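Phosphoserine aminotransferase SerC (Cytophaga hutchinsonii ATCC 33406, PDB 3FFR) probably catalyses the pyridoxal phosphate-dependent transamination that forms phosphoserine in the serine biosynthesis pathway. Local coordinates at residues 210-215 with 226-231; 60-65 with 180-185; 72-77 with 95-100. All coordinates share one frame; numbering follows the deposited sequence. Where two conformers were deposited one is given.

All three contacts belong to the seven-stranded sheet domain of a class-V aminotransferase. Contacts 1 and 2 have centres about 14 Å apart and meet where M231 CE packs on L65 CD1 at 3.8 Å. Contact 1 lies about 17 Å, centre to centre, from contact 3 and touches it through H226, whose ND1 is 2.6 Å from E72 OE2, a probable hydrogen bond. Contacts 2 and 3 do not touch, although strand 62-67 runs on into helix 70-81. Contact 3 comes near the active site: the R97 side chain is about 8 Å from a bound serine, whose pocket includes F94 of the same helix and K191, the lysine carrying pyridoxal phosphate.

Contact 1 of 3, residues 210-215 with 226-231; sequences EKSKAL and HTIPSM
S212 and K213 of helix 206-217 meet I228 and P229 in the first turn of helix 228-235, joining two successive helices of the large, sheet-containing domain of this fold type I aminotransferase. The interface is small, burying 134 Å², and van der Waals contact carries it. S212 OG rests on the branch point of I228, 3.4 Å from CB, while S212 CB meets the end of the longer arm at I228 CD1, 3.9 Å away. The same hydroxyl oxygen lies 3.7 Å from P229 CD, so it faces both residues where they adjoin. Further out, the K213 chain passes obliquely across the proline ring, with K213 CG 4.1 Å from P229 CG.

The polar groups find their partners elsewhere than across the contact. S212 OG is turned between its backbone N and carbonyl carbon (chi1 74°), a position from which it also bonds I209 O one turn back, satisfying a polar atom placed against apolar groups. T227 is the N-cap of the second helix: its OG1 accepts from S230 N at 3.0 Å, and N80 OD1 bonds I228 N. P229, lacking an N-H, suits this first turn, where no preceding helical carbonyl needs one.

At the exposed margin a salt bridge lies within helix 206-217. K213, bent at chi3 (67°), returns along its own helix, and its NZ reaches the syn side of E210 OE2 at 2.9 Å.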
ATOM      1  N   GLU A 210     -12.999  -6.268  19.756  1.00 28.15           N
ATOM      2  CA  GLU A 210     -14.323  -6.070  20.369  1.00 29.86           C
ATOM      3  C   GLU A 210     -14.709  -4.611  20.447  1.00 28.54           C
ATOM      4  O   GLU A 210     -15.882  -4.255  20.286  1.00 29.47           O
ATOM      5  CB  GLU A 210     -14.422  -6.731  21.735  1.00 35.27           C
ATOM      6  CG  GLU A 210     -14.500  -8.246  21.590  1.00 40.03           C
ATOM      7  CD  GLU A 210     -15.609  -8.742  20.594  1.00 48.16           C
ATOM      8  OE1 GLU A 210     -16.785  -8.258  20.654  1.00 42.17           O
ATOM      9  OE2 GLU A 210     -15.303  -9.656  19.770  1.00 42.63           O
ATOM     10  N   LYS A 211     -13.724  -3.753  20.648  1.00 28.69           N
ATOM     11  CA  LYS A 211     -14.028  -2.314  20.714  1.00 27.51           C
ATOM     12  C   LYS A 211     -14.550  -1.844  19.349  1.00 27.65           C
ATOM     13  O   LYS A 211     -15.519  -1.088  19.263  1.00 26.78           O
ATOM     14  CB  LYS A 211     -12.804  -1.484  21.170  1.00 28.42           C
ATOM     15  CG  LYS A 211     -13.027   0.039  21.127  1.00 28.27           C
ATOM     16  CD  LYS A 211     -14.081   0.541  22.129  1.00 29.51           C
ATOM     17  CE  LYS A 211     -14.284   2.059  22.052  1.00 31.78           C
ATOM     18  NZ  LYS A 211     -13.139   2.821  22.576  1.00 28.09           N
ATOM     19  N   SER A 212     -13.911  -2.296  18.276  1.00 27.25           N
ATOM     20  CA  SER A 212     -14.342  -1.890  16.938  1.00 26.43           C
ATOM     21  C   SER A 212     -15.775  -2.342  16.655  1.00 28.49           C
ATOM     22  O   SER A 212     -16.611  -1.601  16.075  1.00 28.37           O
ATOM     23  CB  SER A 212     -13.353  -2.348  15.846  1.00 29.49           C
ATOM     24  OG  SER A 212     -13.441  -3.727  15.588  1.00 28.08           O
ATOM     25  N   LYS A 213     -16.065  -3.568  17.058  1.00 27.30           N
ATOM     26  CA  LYS A 213     -17.412  -4.125  16.888  1.00 26.74           C
ATOM     27  C   LYS A 213     -18.450  -3.339  17.700  1.00 29.73           C
ATOM     28  O   LYS A 213     -19.584  -3.110  17.238  1.00 31.84           O
ATOM     29  CB  LYS A 213     -17.436  -5.618  17.241  1.00 29.33           C
ATOM     30  CG  LYS A 213     -16.694  -6.442  16.201  1.00 30.55           C
ATOM     31  CD  LYS A 213     -16.346  -7.834  16.655  1.00 32.25           C
ATOM     32  CE  LYS A 213     -17.504  -8.687  16.842  1.00 45.33           C
ATOM     33  NZ  LYS A 213     -16.987  -9.984  17.389  1.00 52.35           N
ATOM     34  N   ALA A 214     -18.063  -2.926  18.897  1.00 27.25           N
ATOM     35  CA  ALA A 214     -18.953  -2.115  19.763  1.00 30.88           C
ATOM     36  C   ALA A 214     -19.270  -0.747  19.134  1.00 30.57           C
ATOM     37  O   ALA A 214     -20.397  -0.259  19.185  1.00 32.45           O
ATOM     38  CB  ALA A 214     -18.342  -1.933  21.175  1.00 29.52           C
ATOM     39  N   LEU A 215     -18.266  -0.118  18.539  1.00 28.91           N
ATOM     40  CA  LEU A 215     -18.482   1.198  17.894  1.00 29.66           C
ATOM     41  C   LEU A 215     -19.375   1.075  16.679  1.00 32.93           C
ATOM     42  O   LEU A 215     -20.280   1.877  16.469  1.00 35.77           O
ATOM     43  CB  LEU A 215     -17.171   1.829  17.449  1.00 31.02           C
ATOM     44  CG  LEU A 215     -16.334   2.364  18.576  1.00 34.57           C
ATOM     45  CD1 LEU A 215     -15.112   3.091  17.964  1.00 38.27           C
ATOM     46  CD2 LEU A 215     -17.186   3.303  19.452  1.00 37.92           C
ATOM     47  N   HIS A 226     -10.918  -1.286   5.266  1.00 24.87           N
ATOM     48  CA  HIS A 226     -10.009  -1.537   6.370  1.00 26.15           C
ATOM     49  C   HIS A 226     -10.582  -1.317   7.758  1.00 26.64           C
ATOM     50  O   HIS A 226      -9.880  -0.888   8.674  1.00 26.02           O
ATOM     51  CB  HIS A 226      -8.612  -0.924   6.193  1.00 26.77           C
ATOM     52  CG  HIS A 226      -7.737  -1.693   5.235  1.00 26.04           C
ATOM     53  ND1 HIS A 226      -6.522  -1.220   4.768  1.00 25.49           N
ATOM     54  CD2 HIS A 226      -7.930  -2.889   4.639  1.00 25.29           C
ATOM     55  CE1 HIS A 226      -5.991  -2.119   3.953  1.00 29.09           C
ATOM     56  NE2 HIS A 226      -6.844  -3.129   3.831  1.00 26.86           N
ATOM     57  N   THR A 227     -11.861  -1.632   7.910  1.00 26.84           N
ATOM     58  CA  THR A 227     -12.392  -1.774   9.247  1.00 27.18           C
ATOM     59  C   THR A 227     -11.763  -3.044   9.789  1.00 27.39           C
ATOM     60  O   THR A 227     -11.380  -3.946   9.030  1.00 26.56           O
ATOM     61  CB  THR A 227     -13.927  -1.933   9.330  1.00 27.60           C
ATOM     62  OG1 THR A 227     -14.341  -3.224   8.806  1.00 26.52           O
ATOM     63  CG2 THR A 227     -14.630  -0.762   8.610  1.00 27.51           C
ATOM     64  N   ILE A 228     -11.668  -3.138  11.119  1.00 27.11           N
ATOM     65  CA  ILE A 228     -11.170  -4.365  11.721  1.00 26.20           C
ATOM     66  C   ILE A 228     -12.013  -5.600  11.301  1.00 26.05           C
ATOM     67  O   ILE A 228     -11.458  -6.614  10.898  1.00 27.26           O
ATOM     68  CB  ILE A 228     -11.004  -4.238  13.258  1.00 27.00           C
ATOM     69  CG1 ILE A 228      -9.754  -3.378  13.539  1.00 27.47           C
ATOM     70  CG2 ILE A 228     -10.810  -5.630  13.919  1.00 26.01           C
ATOM     71  CD1 ILE A 228      -9.638  -2.967  15.004  1.00 27.57           C
ATOM     72  N   PRO A 229     -13.351  -5.532  11.386  1.00 26.96           N
ATOM     73  CA  PRO A 229     -14.133  -6.704  10.977  1.00 26.82           C
ATOM     74  C   PRO A 229     -13.930  -7.118   9.535  1.00 28.18           C
ATOM     75  O   PRO A 229     -13.879  -8.310   9.224  1.00 30.11           O
ATOM     76  CB  PRO A 229     -15.566  -6.269  11.262  1.00 27.78           C
ATOM     77  CG  PRO A 229     -15.410  -5.360  12.440  1.00 28.16           C
ATOM     78  CD  PRO A 229     -14.193  -4.557  12.096  1.00 26.80           C
ATOM     79  N   SER A 230     -13.772  -6.136   8.675  1.00 27.12           N
ATOM     80  CA  SER A 230     -13.528  -6.405   7.252  1.00 26.51           C
ATOM     81  C   SER A 230     -12.207  -7.177   7.089  1.00 26.74           C
ATOM     82  O   SER A 230     -12.136  -8.207   6.435  1.00 26.53           O
ATOM     83  CB  SER A 230     -13.555  -5.127   6.430  1.00 27.91           C
ATOM     84  OG  SER A 230     -13.115  -5.348   5.092  1.00 29.89           O
HETATM   85  N   MSE A 231     -11.160  -6.666   7.726  1.00 25.35           N
HETATM   86  CA  MSE A 231      -9.826  -7.272   7.621  1.00 27.04           C
HETATM   87  C   MSE A 231      -9.774  -8.651   8.267  1.00 25.99           C
HETATM   88  O   MSE A 231      -9.112  -9.585   7.748  1.00 26.94           O
HETATM   89  CB  MSE A 231      -8.768  -6.345   8.225  1.00 25.56           C
HETATM   90  CG  MSE A 231      -8.505  -5.088   7.399  1.00 26.29           C
HETATM   91 SE   MSE A 231      -7.046  -4.054   8.069  0.75 24.23          SE
HETATM   92  CE  MSE A 231      -7.893  -3.388   9.681  1.00 27.16           C
TER

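Contact 2 of 3, residues 60-65 with 180-185; sequences SNYEVL and TKIDSV. With P33 (3,6,9,12,15,18-hexaoxaicosane-1,20-diol), chain K.
At one border of the seven-stranded sheet, Y62 opens the edge strand 62-67 and sends its ring to the backbone of I182 and D183, just ahead of strand 184-188. I182 O lies at the edge of the Y62 ring, near its plane, 3.0 Å from Y62 OH; I182 CG1 is 3.9 Å from the same oxygen, whose hydrogen bond goes to W179 O. Y62 CE2 approaches D183 O obliquely at 3.4 Å. With CG anti to the carbonyl carbon (chi1 -82°), the ring passes beside I203 and N205 of strand 200-205, the strand that separates 62-67 from 184-188 in this mixed sheet. The tyrosine thus spans two strand spacings, and W179 stacks edge-to-face with it. The carboxylate of D183 makes salt bridges with R156 and R207. A water adds a weak link, 3.5 Å from N61 ND2 and 3.4 Å from I182 O. On the outer side of the edge strand, E63 divides its carboxylate: OE2 takes V64 N at 2.9 Å in a nearly straight bond (169°) and also pairs with K53, while OE1 makes a weak bond of 3.1 Å with O1 of a polyethylene glycol molecule, probably from the crystallisation liquor.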
ATOM      1  N   SER A  60      -2.731 -16.720  21.688  1.00 30.06           N
ATOM      2  CA  SER A  60      -3.886 -17.079  20.858  1.00 29.51           C
ATOM      3  C   SER A  60      -4.947 -16.003  20.730  1.00 30.05           C
ATOM      4  O   SER A  60      -5.762 -16.046  19.809  1.00 30.99           O
ATOM      5  CB  SER A  60      -4.517 -18.403  21.339  1.00 32.65           C
ATOM      6  OG  SER A  60      -5.028 -18.245  22.643  1.00 36.76           O
ATOM      7  N   ASN A  61      -4.896 -15.007  21.607  1.00 29.43           N
ATOM      8  CA  ASN A  61      -5.890 -13.923  21.597  1.00 28.11           C
ATOM      9  C   ASN A  61      -5.485 -12.743  20.697  1.00 28.50           C
ATOM     10  O   ASN A  61      -6.168 -11.739  20.647  1.00 29.48           O
ATOM     11  CB  ASN A  61      -6.260 -13.419  23.004  1.00 28.97           C
ATOM     12  CG  ASN A  61      -5.100 -12.797  23.741  1.00 29.59           C
ATOM     13  OD1 ASN A  61      -3.992 -13.332  23.743  1.00 31.84           O
ATOM     14  ND2 ASN A  61      -5.353 -11.673  24.417  1.00 31.55           N
ATOM     15  N   TYR A  62      -4.358 -12.898  20.024  1.00 28.00           N
ATOM     16  CA  TYR A  62      -3.863 -11.911  19.052  1.00 28.27           C
ATOM     17  C   TYR A  62      -3.997 -12.374  17.606  1.00 28.57           C
ATOM     18  O   TYR A  62      -3.862 -13.559  17.288  1.00 29.09           O
ATOM     19  CB  TYR A  62      -2.387 -11.584  19.296  1.00 27.30           C
ATOM     20  CG  TYR A  62      -2.143 -10.558  20.378  1.00 25.51           C
ATOM     21  CD1 TYR A  62      -2.191 -10.897  21.727  1.00 29.39           C
ATOM     22  CD2 TYR A  62      -1.856  -9.242  20.054  1.00 25.88           C
ATOM     23  CE1 TYR A  62      -1.945  -9.927  22.712  1.00 28.10           C
ATOM     24  CE2 TYR A  62      -1.587  -8.288  21.019  1.00 28.85           C
ATOM     25  CZ  TYR A  62      -1.651  -8.614  22.327  1.00 28.34           C
ATOM     26  OH  TYR A  62      -1.365  -7.636  23.259  1.00 28.09           O
ATOM     27  N   GLU A  63      -4.196 -11.393  16.738  1.00 27.38           N
ATOM     28  CA  GLU A  63      -4.230 -11.601  15.285  1.00 28.44           C
ATOM     29  C   GLU A  63      -3.245 -10.651  14.586  1.00 29.80           C
ATOM     30  O   GLU A  63      -2.803  -9.651  15.150  1.00 27.46           O
ATOM     31  CB  GLU A  63      -5.632 -11.406  14.737  1.00 28.71           C
ATOM     32  CG  GLU A  63      -5.683 -11.809  13.284  1.00 38.58           C
ATOM     33  CD  GLU A  63      -5.296 -13.260  13.082  1.00 44.25           C
ATOM     34  OE1 GLU A  63      -6.174 -14.104  13.409  1.00 37.64           O
ATOM     35  OE2 GLU A  63      -4.152 -13.538  12.602  1.00 28.31           O
ATOM     36  N   VAL A  64      -2.897 -11.022  13.364  1.00 28.24           N
ATOM     37  CA  VAL A  64      -1.982 -10.261  12.543  1.00 25.94           C
ATOM     38  C   VAL A  64      -2.771  -9.780  11.340  1.00 26.30           C
ATOM     39  O   VAL A  64      -3.393 -10.598  10.664  1.00 26.49           O
ATOM     40  CB  VAL A  64      -0.815 -11.153  12.031  1.00 26.85           C
ATOM     41  CG1 VAL A  64       0.008 -10.433  10.944  1.00 27.04           C
ATOM     42  CG2 VAL A  64       0.101 -11.599  13.147  1.00 26.38           C
ATOM     43  N   LEU A  65      -2.735  -8.473  11.076  1.00 27.78           N
ATOM     44  CA  LEU A  65      -3.393  -7.867   9.917  1.00 25.72           C
ATOM     45  C   LEU A  65      -2.398  -7.091   9.063  1.00 27.40           C
ATOM     46  O   LEU A  65      -1.496  -6.426   9.568  1.00 27.50           O
ATOM     47  CB  LEU A  65      -4.549  -6.917  10.307  1.00 26.68           C
ATOM     48  CG  LEU A  65      -5.631  -7.560  11.187  1.00 27.38           C
ATOM     49  CD1 LEU A  65      -6.676  -6.459  11.533  1.00 26.06           C
ATOM     50  CD2 LEU A  65      -6.300  -8.793  10.502  1.00 26.86           C
ATOM     51  N   THR A 180       0.389  -9.466  27.563  1.00 25.87           N
ATOM     52  CA  THR A 180      -0.749  -9.357  28.467  1.00 29.02           C
ATOM     53  C   THR A 180      -0.893  -7.954  29.018  1.00 30.17           C
ATOM     54  O   THR A 180      -1.957  -7.606  29.534  1.00 30.49           O
ATOM     55  CB  THR A 180      -0.649 -10.321  29.676  1.00 28.95           C
ATOM     56  OG1 THR A 180       0.334  -9.848  30.601  1.00 28.75           O
ATOM     57  CG2 THR A 180      -0.352 -11.768  29.220  1.00 28.88           C
ATOM     58  N   LYS A 181       0.155  -7.147  28.868  1.00 28.08           N
ATOM     59  CA  LYS A 181       0.152  -5.790  29.420  0.50 28.35           C
ATOM     60  C   LYS A 181      -0.150  -4.685  28.427  1.00 28.35           C
ATOM     61  O   LYS A 181      -0.303  -3.530  28.799  1.00 30.32           O
ATOM     62  CB  LYS A 181       1.440  -5.530  30.182  0.50 29.13           C
ATOM     63  CG  LYS A 181       1.556  -6.424  31.385  0.50 32.16           C
ATOM     64  CD  LYS A 181       2.800  -6.149  32.184  0.50 32.23           C
ATOM     65  CE  LYS A 181       2.947  -7.206  33.262  0.50 34.54           C
ATOM     66  NZ  LYS A 181       1.682  -7.374  34.050  0.50 37.77           N
ATOM     67  N   ILE A 182      -0.269  -5.068  27.158  1.00 27.93           N
ATOM     68  CA  ILE A 182      -0.646  -4.155  26.097  1.00 26.12           C
ATOM     69  C   ILE A 182      -1.746  -4.837  25.284  1.00 26.19           C
ATOM     70  O   ILE A 182      -2.161  -5.959  25.610  1.00 26.59           O
ATOM     71  CB  ILE A 182       0.533  -3.732  25.211  1.00 26.24           C
ATOM     72  CG1 ILE A 182       1.128  -4.947  24.477  1.00 27.77           C
ATOM     73  CG2 ILE A 182       1.595  -2.936  26.026  1.00 25.81           C
ATOM     74  CD1 ILE A 182       2.196  -4.592  23.457  1.00 27.09           C
ATOM     75  N   ASP A 183      -2.230  -4.160  24.258  1.00 26.51           N
ATOM     76  CA  ASP A 183      -3.295  -4.718  23.434  1.00 26.68           C
ATOM     77  C   ASP A 183      -2.962  -4.802  21.946  1.00 27.31           C
ATOM     78  O   ASP A 183      -3.611  -5.525  21.190  1.00 27.06           O
ATOM     79  CB  ASP A 183      -4.568  -3.890  23.636  1.00 25.36           C
ATOM     80  CG  ASP A 183      -5.027  -3.895  25.107  1.00 24.40           C
ATOM     81  OD1 ASP A 183      -5.568  -4.959  25.550  1.00 27.39           O
ATOM     82  OD2 ASP A 183      -4.879  -2.833  25.781  1.00 28.17           O
ATOM     83  N   SER A 184      -1.923  -4.100  21.549  1.00 26.02           N
ATOM     84  CA  SER A 184      -1.588  -4.031  20.126  1.00 26.11           C
ATOM     85  C   SER A 184      -0.241  -3.393  19.901  1.00 24.62           C
ATOM     86  O   SER A 184       0.233  -2.555  20.690  1.00 25.84           O
ATOM     87  CB  SER A 184      -2.677  -3.191  19.401  1.00 27.63           C
ATOM     88  OG  SER A 184      -2.423  -2.907  18.023  1.00 26.10           O
ATOM     89  N   VAL A 185       0.397  -3.895  18.861  1.00 25.30           N
ATOM     90  CA  VAL A 185       1.646  -3.315  18.370  0.50 25.08           C
ATOM     91  C   VAL A 185       1.597  -3.270  16.850  1.00 26.07           C
ATOM     92  O   VAL A 185       0.897  -4.052  16.206  1.00 26.07           O
ATOM     93  CB  VAL A 185       2.883  -4.094  18.892  0.50 23.57           C
ATOM     94  CG1 VAL A 185       2.991  -5.465  18.236  0.50 19.93           C
ATOM     95  CG2 VAL A 185       4.172  -3.299  18.679  0.50 24.21           C
TER
HETATM   96  O4  P33 K 371      -8.644 -12.643  19.194  1.00 64.40           O
HETATM   97  C3  P33 K 371      -8.690 -13.265  17.904  1.00 62.33           C
HETATM   98  C2  P33 K 371      -7.552 -14.250  17.641  1.00 54.00           C
HETATM   99  O1  P33 K 371      -7.502 -14.493  16.212  1.00 57.45           O
HETATM  100  O   HOH W   1      -3.622  -9.004  25.827  1.00 37.66           O

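Contact 3 of 3, residues 72-77 with 95-100; sequences EIWERI and SKRFYE
The indole of W74 and the phenyl ring of F98 lie face against face in an offset stack, the five-membered ring and the phenyl centroid 4.0 Å apart and the planes at 10°. F98 CB sits over the centre of that pyrrole face in a CH-pi contact, and W74 CD1 covers the centre of the phenyl face. F101 and H88 make edge-to-face pairs with W74 and F98, and W74 NE1 bonds D167 OD2. F98 reaches the indole with CG anti to its own backbone nitrogen (chi1 -174°). R97 CG touches W74 CZ3 at 3.8 Å, and I77 CD1 meets F98 CZ at 4.0 Å.

These side chains join helix 70-81 to helix 93-104, the helix of the beta-alpha-beta crossover between strands 85-90 and 108-113; the segments cross at -38°, their axes 10.0 Å apart. A leucine in place of W74 would probably leave the F98 face without its stacking partner and D167 without the indole N-H. Charges sit on the flanks: R76 grips E72 OE2 side-on with NE (2.8 Å) and NH2, and exchanges salt bridges with E75 of the second subunit. Aromatic and apolar surface joins the helices, whereas E75 and R76 reach the second subunit.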
ATOM      1  N   GLU A  72      -0.992   4.457   7.736  1.00 26.69           N
ATOM      2  CA  GLU A  72      -2.359   4.006   7.553  1.00 25.05           C
ATOM      3  C   GLU A  72      -2.905   3.438   8.879  1.00 25.16           C
ATOM      4  O   GLU A  72      -4.038   3.724   9.275  1.00 25.72           O
ATOM      5  CB  GLU A  72      -2.500   2.929   6.478  1.00 25.43           C
ATOM      6  CG  GLU A  72      -3.951   2.540   6.362  1.00 26.24           C
ATOM      7  CD  GLU A  72      -4.338   1.437   5.389  1.00 30.59           C
ATOM      8  OE1 GLU A  72      -3.478   0.865   4.697  1.00 27.29           O
ATOM      9  OE2 GLU A  72      -5.574   1.155   5.338  1.00 28.36           O
ATOM     10  N   ILE A  73      -2.073   2.631   9.533  1.00 25.52           N
ATOM     11  CA  ILE A  73      -2.421   1.993  10.802  1.00 26.11           C
ATOM     12  C   ILE A  73      -2.748   3.066  11.884  1.00 26.68           C
ATOM     13  O   ILE A  73      -3.752   2.938  12.621  1.00 26.03           O
ATOM     14  CB  ILE A  73      -1.398   0.943  11.278  1.00 25.31           C
ATOM     15  CG1 ILE A  73      -1.362  -0.234  10.295  1.00 25.50           C
ATOM     16  CG2 ILE A  73      -1.770   0.455  12.710  1.00 25.82           C
ATOM     17  CD1 ILE A  73      -0.129  -1.125  10.459  1.00 24.34           C
ATOM     18  N   TRP A  74      -1.984   4.150  11.921  1.00 26.16           N
ATOM     19  CA  TRP A  74      -2.350   5.240  12.866  1.00 27.00           C
ATOM     20  C   TRP A  74      -3.822   5.664  12.648  1.00 26.63           C
ATOM     21  O   TRP A  74      -4.625   5.808  13.553  1.00 26.69           O
ATOM     22  CB  TRP A  74      -1.509   6.474  12.660  1.00 25.72           C
ATOM     23  CG  TRP A  74      -0.105   6.425  13.127  1.00 24.48           C
ATOM     24  CD1 TRP A  74       0.469   5.564  14.016  1.00 30.12           C
ATOM     25  CD2 TRP A  74       0.925   7.346  12.747  1.00 24.99           C
ATOM     26  NE1 TRP A  74       1.803   5.893  14.209  1.00 31.22           N
ATOM     27  CE2 TRP A  74       2.102   6.982  13.439  1.00 24.23           C
ATOM     28  CE3 TRP A  74       0.959   8.439  11.904  1.00 28.52           C
ATOM     29  CZ2 TRP A  74       3.281   7.711  13.324  1.00 24.94           C
ATOM     30  CZ3 TRP A  74       2.125   9.136  11.765  1.00 29.08           C
ATOM     31  CH2 TRP A  74       3.278   8.766  12.451  1.00 29.11           C
ATOM     32  N   GLU A  75      -4.146   5.939  11.395  1.00 26.85           N
ATOM     33  CA  GLU A  75      -5.509   6.362  11.034  1.00 24.67           C
ATOM     34  C   GLU A  75      -6.561   5.324  11.409  1.00 25.16           C
ATOM     35  O   GLU A  75      -7.608   5.656  12.001  1.00 25.52           O
ATOM     36  CB  GLU A  75      -5.593   6.712   9.545  1.00 27.43           C
ATOM     37  CG  GLU A  75      -6.958   7.270   9.139  1.00 25.68           C
ATOM     38  CD  GLU A  75      -7.046   7.545   7.655  1.00 29.77           C
ATOM     39  OE1 GLU A  75      -7.297   6.586   6.914  1.00 31.31           O
ATOM     40  OE2 GLU A  75      -6.995   8.719   7.287  1.00 29.12           O
ATOM     41  N   ARG A  76      -6.278   4.062  11.074  1.00 26.86           N
ATOM     42  CA  ARG A  76      -7.222   2.964  11.316  1.00 25.33           C
ATOM     43  C   ARG A  76      -7.429   2.709  12.798  1.00 25.32           C
ATOM     44  O   ARG A  76      -8.529   2.303  13.229  1.00 25.82           O
ATOM     45  CB  ARG A  76      -6.820   1.666  10.607  1.00 26.69           C
ATOM     46  CG  ARG A  76      -6.616   1.764   9.108  1.00 28.75           C
ATOM     47  CD  ARG A  76      -7.694   2.543   8.408  1.00 29.03           C
ATOM     48  NE  ARG A  76      -7.469   2.553   6.941  1.00 27.64           N
ATOM     49  CZ  ARG A  76      -8.234   3.219   6.088  1.00 28.71           C
ATOM     50  NH1 ARG A  76      -9.232   3.967   6.553  1.00 27.11           N
ATOM     51  NH2 ARG A  76      -8.010   3.114   4.779  1.00 30.09           N
ATOM     52  N   ILE A  77      -6.387   2.913  13.599  1.00 25.10           N
ATOM     53  CA  ILE A  77      -6.528   2.776  15.060  1.00 27.28           C
ATOM     54  C   ILE A  77      -7.588   3.727  15.594  1.00 25.14           C
ATOM     55  O   ILE A  77      -8.498   3.341  16.337  1.00 26.26           O
ATOM     56  CB  ILE A  77      -5.182   3.002  15.830  1.00 27.08           C
ATOM     57  CG1 ILE A  77      -4.280   1.775  15.624  1.00 24.54           C
ATOM     58  CG2 ILE A  77      -5.428   3.300  17.343  1.00 25.95           C
ATOM     59  CD1 ILE A  77      -2.793   1.993  16.007  1.00 23.13           C
ATOM     60  N   SER A  95       5.538  10.462  17.052  1.00 27.12           N
ATOM     61  CA  SER A  95       4.526  10.409  18.123  1.00 25.78           C
ATOM     62  C   SER A  95       3.616  11.646  18.060  1.00 27.02           C
ATOM     63  O   SER A  95       2.408  11.560  18.290  1.00 26.97           O
ATOM     64  CB  SER A  95       5.153  10.196  19.505  1.00 26.32           C
ATOM     65  OG  SER A  95       6.157  11.149  19.782  1.00 26.91           O
ATOM     66  N   LYS A  96       4.194  12.777  17.665  1.00 27.52           N
ATOM     67  CA  LYS A  96       3.408  14.016  17.500  1.00 27.69           C
ATOM     68  C   LYS A  96       2.377  13.913  16.361  1.00 27.19           C
ATOM     69  O   LYS A  96       1.216  14.321  16.485  1.00 26.03           O
ATOM     70  CB  LYS A  96       4.316  15.206  17.247  1.00 27.63           C
ATOM     71  CG  LYS A  96       3.608  16.539  16.961  1.00 30.99           C
ATOM     72  CD  LYS A  96       4.700  17.632  16.766  1.00 35.23           C
ATOM     73  CE  LYS A  96       4.186  18.999  16.355  1.00 48.94           C
ATOM     74  NZ  LYS A  96       3.883  19.052  14.877  1.00 59.11           N
ATOM     75  N   ARG A  97       2.810  13.340  15.248  1.00 26.75           N
ATOM     76  CA  ARG A  97       1.937  13.229  14.056  0.60 28.19           C
ATOM     77  C   ARG A  97       0.738  12.330  14.373  1.00 26.22           C
ATOM     78  O   ARG A  97      -0.414  12.662  14.011  1.00 28.43           O
ATOM     79  CB  ARG A  97       2.695  12.739  12.818  0.60 27.54           C
ATOM     80  CG  ARG A  97       1.877  12.915  11.515  0.60 29.44           C
ATOM     81  CD  ARG A  97       1.811  14.374  10.989  0.60 31.14           C
ATOM     82  NE  ARG A  97       0.816  14.485   9.918  0.60 32.24           N
ATOM     83  CZ  ARG A  97      -0.409  14.980  10.105  0.60 32.50           C
ATOM     84  NH1 ARG A  97      -0.725  15.527  11.262  0.60 23.54           N
ATOM     85  NH2 ARG A  97      -1.296  14.994   9.103  0.60 31.83           N
ATOM     86  N   PHE A  98       1.002  11.228  15.082  1.00 26.41           N
ATOM     87  CA  PHE A  98      -0.070  10.272  15.494  1.00 26.07           C
ATOM     88  C   PHE A  98      -1.064  10.993  16.378  1.00 26.89           C
ATOM     89  O   PHE A  98      -2.268  10.928  16.181  1.00 26.71           O
ATOM     90  CB  PHE A  98       0.589   9.041  16.150  1.00 25.61           C
ATOM     91  CG  PHE A  98      -0.338   7.927  16.503  1.00 28.59           C
ATOM     92  CD1 PHE A  98      -1.619   7.843  15.983  1.00 32.33           C
ATOM     93  CD2 PHE A  98       0.164   6.868  17.250  1.00 30.32           C
ATOM     94  CE1 PHE A  98      -2.431   6.760  16.305  1.00 31.39           C
ATOM     95  CE2 PHE A  98      -0.656   5.780  17.558  1.00 30.54           C
ATOM     96  CZ  PHE A  98      -1.923   5.735  17.085  1.00 30.20           C
ATOM     97  N   TYR A  99      -0.548  11.754  17.332  1.00 24.51           N
ATOM     98  CA  TYR A  99      -1.400  12.554  18.202  1.00 24.82           C
ATOM     99  C   TYR A  99      -2.263  13.505  17.377  1.00 25.74           C
ATOM    100  O   TYR A  99      -3.461  13.657  17.630  1.00 26.16           O
ATOM    101  CB  TYR A  99      -0.511  13.331  19.205  1.00 26.81           C
ATOM    102  CG  TYR A  99      -1.132  14.575  19.810  1.00 24.00           C
ATOM    103  CD1 TYR A  99      -2.085  14.479  20.803  1.00 24.75           C
ATOM    104  CD2 TYR A  99      -0.737  15.832  19.394  1.00 27.39           C
ATOM    105  CE1 TYR A  99      -2.641  15.604  21.356  1.00 28.08           C
ATOM    106  CE2 TYR A  99      -1.296  16.960  19.921  1.00 28.26           C
ATOM    107  CZ  TYR A  99      -2.235  16.847  20.916  1.00 29.72           C
ATOM    108  OH  TYR A  99      -2.784  17.997  21.455  1.00 29.47           O
ATOM    109  N   GLU A 100      -1.644  14.137  16.383  1.00 26.63           N
ATOM    110  CA  GLU A 100      -2.367  15.098  15.523  1.00 25.95           C
ATOM    111  C   GLU A 100      -3.489  14.466  14.699  1.00 28.09           C
ATOM    112  O   GLU A 100      -4.531  15.070  14.442  1.00 25.44           O
ATOM    113  CB  GLU A 100      -1.390  15.818  14.580  1.00 26.66           C
ATOM    114  CG  GLU A 100      -0.512  16.814  15.315  1.00 27.78           C
ATOM    115  CD  GLU A 100       0.621  17.370  14.476  1.00 34.17           C
ATOM    116  OE1 GLU A 100       0.885  16.840  13.384  1.00 30.09           O
ATOM    117  OE2 GLU A 100       1.284  18.322  14.959  1.00 30.97           O
TER